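Local coordinates for 2,3-bisphosphoglycerate-independent phosphoglycerate mutase (Pyrococcus horikoshii, PDB 2ZKT), which probably interconverts 2-phosphoglycerate and 3-phosphoglycerate in glycolysis, as a metal-binding mutase that needs no 2,3-bisphosphoglycerate, at residues L3-L8 and D335-V340. Numbering follows the deposited sequence.
Sequences LKRKGL and DLEEVV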
ATOM      1  N   LEU B   3       1.503  -5.685  36.745  1.00 57.23           N
ATOM      2  CA  LEU B   3       0.890  -4.570  36.028  1.00 57.10           C
ATOM      3  C   LEU B   3      -0.053  -4.975  34.888  1.00 55.46           C
ATOM      4  O   LEU B   3       0.271  -5.833  34.060  1.00 55.34           O
ATOM      5  CB  LEU B   3       2.012  -3.678  35.474  1.00 56.92           C
ATOM      6  CG  LEU B   3       1.648  -2.367  34.782  1.00 59.66           C
ATOM      7  CD1 LEU B   3       0.967  -1.419  35.774  1.00 58.74           C
ATOM      8  CD2 LEU B   3       2.922  -1.742  34.232  1.00 59.09           C
ATOM      9  N   LYS B   4      -1.224  -4.337  34.854  1.00 53.17           N
ATOM     10  CA  LYS B   4      -2.215  -4.596  33.811  1.00 51.42           C
ATOM     11  C   LYS B   4      -1.990  -3.599  32.664  1.00 50.45           C
ATOM     12  O   LYS B   4      -1.386  -2.544  32.862  1.00 49.38           O
ATOM     13  CB  LYS B   4      -3.629  -4.433  34.377  1.00 51.22           C
ATOM     14  CG  LYS B   4      -3.972  -5.417  35.489  1.00 53.85           C
ATOM     15  CD  LYS B   4      -5.363  -5.135  36.047  1.00 59.81           C
ATOM     16  CE  LYS B   4      -5.766  -6.153  37.103  1.00 65.24           C
ATOM     17  NZ  LYS B   4      -7.170  -5.893  37.576  1.00 72.03           N
ATOM     18  N   ARG B   5      -2.480  -3.929  31.468  1.00 47.89           N
ATOM     19  CA  ARG B   5      -2.305  -3.041  30.317  1.00 46.36           C
ATOM     20  C   ARG B   5      -3.644  -2.614  29.733  1.00 44.57           C
ATOM     21  O   ARG B   5      -4.685  -3.179  30.073  1.00 43.50           O
ATOM     22  CB  ARG B   5      -1.459  -3.746  29.240  1.00 47.76           C
ATOM     23  CG  ARG B   5      -0.005  -3.926  29.642  1.00 48.19           C
ATOM     24  CD  ARG B   5       0.829  -4.665  28.590  1.00 48.31           C
ATOM     25  NE  ARG B   5       0.786  -6.109  28.800  1.00 55.51           N
ATOM     26  CZ  ARG B   5       1.854  -6.864  29.047  1.00 53.71           C
ATOM     27  NH1 ARG B   5       3.068  -6.317  29.108  1.00 47.94           N
ATOM     28  NH2 ARG B   5       1.701  -8.172  29.245  1.00 55.44           N
ATOM     29  N   LYS B   6      -3.612  -1.597  28.867  1.00 43.95           N
ATOM     30  CA  LYS B   6      -4.828  -1.114  28.211  1.00 44.80           C
ATOM     31  C   LYS B   6      -5.040  -1.890  26.908  1.00 43.97           C
ATOM     32  O   LYS B   6      -4.166  -2.649  26.472  1.00 42.11           O
ATOM     33  CB  LYS B   6      -4.717   0.383  27.884  1.00 44.51           C
ATOM     34  CG  LYS B   6      -4.808   1.309  29.084  1.00 46.85           C
ATOM     35  CD  LYS B   6      -4.574   2.767  28.682  1.00 46.07           C
ATOM     36  CE  LYS B   6      -4.532   3.681  29.906  1.00 46.83           C
ATOM     37  NZ  LYS B   6      -5.856   3.728  30.599  1.00 44.46           N
ATOM     38  N   GLY B   7      -6.199  -1.694  26.280  1.00 43.56           N
ATOM     39  CA  GLY B   7      -6.459  -2.387  25.034  1.00 42.27           C
ATOM     40  C   GLY B   7      -6.890  -1.452  23.918  1.00 43.64           C
ATOM     41  O   GLY B   7      -7.562  -0.448  24.161  1.00 44.72           O
ATOM     42  N   LEU B   8      -6.494  -1.780  22.688  1.00 41.50           N
ATOM     43  CA  LEU B   8      -6.880  -0.983  21.530  1.00 42.40           C
ATOM     44  C   LEU B   8      -7.259  -1.916  20.371  1.00 42.62           C
ATOM     45  O   LEU B   8      -6.396  -2.477  19.685  1.00 42.99           O
ATOM     46  CB  LEU B   8      -5.742  -0.033  21.113  1.00 41.76           C
ATOM     47  CG  LEU B   8      -6.012   0.877  19.908  1.00 42.06           C
ATOM     48  CD1 LEU B   8      -7.366   1.574  20.026  1.00 45.28           C
ATOM     49  CD2 LEU B   8      -4.895   1.884  19.826  1.00 44.03           C
ATOM     50  N   ASP B 335       2.571   3.822  23.990  1.00 55.77           N
ATOM     51  CA  ASP B 335       3.641   2.891  24.339  1.00 55.82           C
ATOM     52  C   ASP B 335       3.050   1.479  24.220  1.00 56.10           C
ATOM     53  O   ASP B 335       2.053   1.153  24.884  1.00 56.82           O
ATOM     54  CB  ASP B 335       4.118   3.170  25.776  1.00 55.94           C
ATOM     55  CG  ASP B 335       5.178   2.182  26.257  1.00 59.16           C
ATOM     56  OD1 ASP B 335       6.019   1.740  25.443  1.00 56.31           O
ATOM     57  OD2 ASP B 335       5.176   1.860  27.465  1.00 67.80           O
ATOM     58  N   LEU B 336       3.645   0.648  23.360  1.00 56.15           N
ATOM     59  CA  LEU B 336       3.100  -0.689  23.150  1.00 55.87           C
ATOM     60  C   LEU B 336       3.298  -1.632  24.358  1.00 55.72           C
ATOM     61  O   LEU B 336       2.670  -2.677  24.468  1.00 55.98           O
ATOM     62  CB  LEU B 336       3.758  -1.274  21.902  1.00 55.27           C
ATOM     63  CG  LEU B 336       3.224  -0.615  20.624  1.00 54.54           C
ATOM     64  CD1 LEU B 336       3.869  -1.184  19.357  1.00 53.29           C
ATOM     65  CD2 LEU B 336       1.710  -0.804  20.459  1.00 53.11           C
ATOM     66  N   GLU B 337       4.228  -1.261  25.262  1.00 55.92           N
ATOM     67  CA  GLU B 337       4.369  -2.062  26.480  1.00 56.92           C
ATOM     68  C   GLU B 337       3.182  -1.835  27.430  1.00 56.25           C
ATOM     69  O   GLU B 337       2.903  -2.624  28.330  1.00 56.87           O
ATOM     70  CB  GLU B 337       5.695  -1.690  27.157  1.00 58.30           C
ATOM     71  CG  GLU B 337       5.866  -2.333  28.540  1.00 61.21           C
ATOM     72  CD  GLU B 337       5.592  -3.823  28.464  1.00 65.82           C
ATOM     73  OE1 GLU B 337       6.209  -4.495  27.645  1.00 66.03           O
ATOM     74  OE2 GLU B 337       4.806  -4.311  29.282  1.00 70.04           O
ATOM     75  N   GLU B 338       2.488  -0.692  27.222  1.00 55.34           N
ATOM     76  CA  GLU B 338       1.331  -0.364  28.060  1.00 55.88           C
ATOM     77  C   GLU B 338      -0.002  -0.630  27.333  1.00 54.57           C
ATOM     78  O   GLU B 338      -1.060  -0.758  27.940  1.00 54.88           O
ATOM     79  CB  GLU B 338       1.424   1.123  28.438  1.00 55.91           C
ATOM     80  CG  GLU B 338       2.701   1.465  29.216  1.00 60.59           C
ATOM     81  CD  GLU B 338       2.715   2.948  29.524  1.00 67.30           C
ATOM     82  OE1 GLU B 338       2.740   3.741  28.590  1.00 69.13           O
ATOM     83  OE2 GLU B 338       2.723   3.299  30.709  1.00 69.27           O
ATOM     84  N   VAL B 339       0.035  -0.691  26.006  1.00 52.25           N
ATOM     85  CA  VAL B 339      -1.180  -0.878  25.222  1.00 50.96           C
ATOM     86  C   VAL B 339      -1.068  -2.071  24.283  1.00 49.93           C
ATOM     87  O   VAL B 339      -0.143  -2.167  23.469  1.00 50.15           O
ATOM     88  CB  VAL B 339      -1.497   0.400  24.379  1.00 51.08           C
ATOM     89  CG1 VAL B 339      -2.824   0.250  23.672  1.00 50.01           C
ATOM     90  CG2 VAL B 339      -1.525   1.624  25.276  1.00 49.73           C
ATOM     91  N   VAL B 340      -2.022  -2.989  24.408  1.00 48.37           N
ATOM     92  CA  VAL B 340      -2.066  -4.165  23.556  1.00 44.93           C
ATOM     93  C   VAL B 340      -2.946  -3.789  22.373  1.00 44.13           C
ATOM     94  O   VAL B 340      -4.115  -3.439  22.552  1.00 43.26           O
ATOM     95  CB  VAL B 340      -2.691  -5.346  24.292  1.00 45.11           C
ATOM     96  CG1 VAL B 340      -2.793  -6.543  23.353  1.00 45.67           C
ATOM     97  CG2 VAL B 340      -1.852  -5.675  25.528  1.00 41.83           C
TER
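Arg-5 reaches along the turn before Val-339, and its NH1 meets Glu-337 OE2 at 2.7 Å in a salt bridge. The carboxylate oxygen sits at the guanidinium edge, near its plane, but the N-H points poorly at it (126°), which makes the hydrogen bond weak, and the two flat groups are turned 58° apart. CB of Arg-5 lies 3.3 Å from Glu-338 O, CG and CD run by Glu-337 O, and a bend about CG-CD (chi3 -89°) turns the guanidinium toward the carboxylate of Glu-337. Beyond this polar end the backbones pair in parallel. Lys-6 N donates to Glu-338 O (2.8 Å), Lys-6 O accepts from Val-340 N (3.0 Å, practically straight), and Leu-8 N donates to Val-340 O (2.9 Å). Leu-8 CB also packs on Val-339 CG1 at 3.9 Å. The turn is itself fastened by Asp-335 O, which accepts from both Glu-338 N and Val-339 N. Further out, Leu-403 O takes a bond from Arg-5 NH2, and Lys-6 NZ turns away to Tyr-294 O. Replacing Arg-5 with an alanine would probably leave the Glu-337 carboxylate and Leu-403 O without their guanidinium partner and strip the methylenes from beside Glu-337 O. The pairing starts strands 6-12 and 339-344, neighbours within the mixed sheet of this alkaline phosphatase-like domain; both lead toward zinc ligands, Asp-13 just after the first and Asp-346 and His-347 after the second. Main-chain bonds thus set the strand register, whereas the charged pair probably owes more to electrostatic attraction than to a well-directed hydrogen bond.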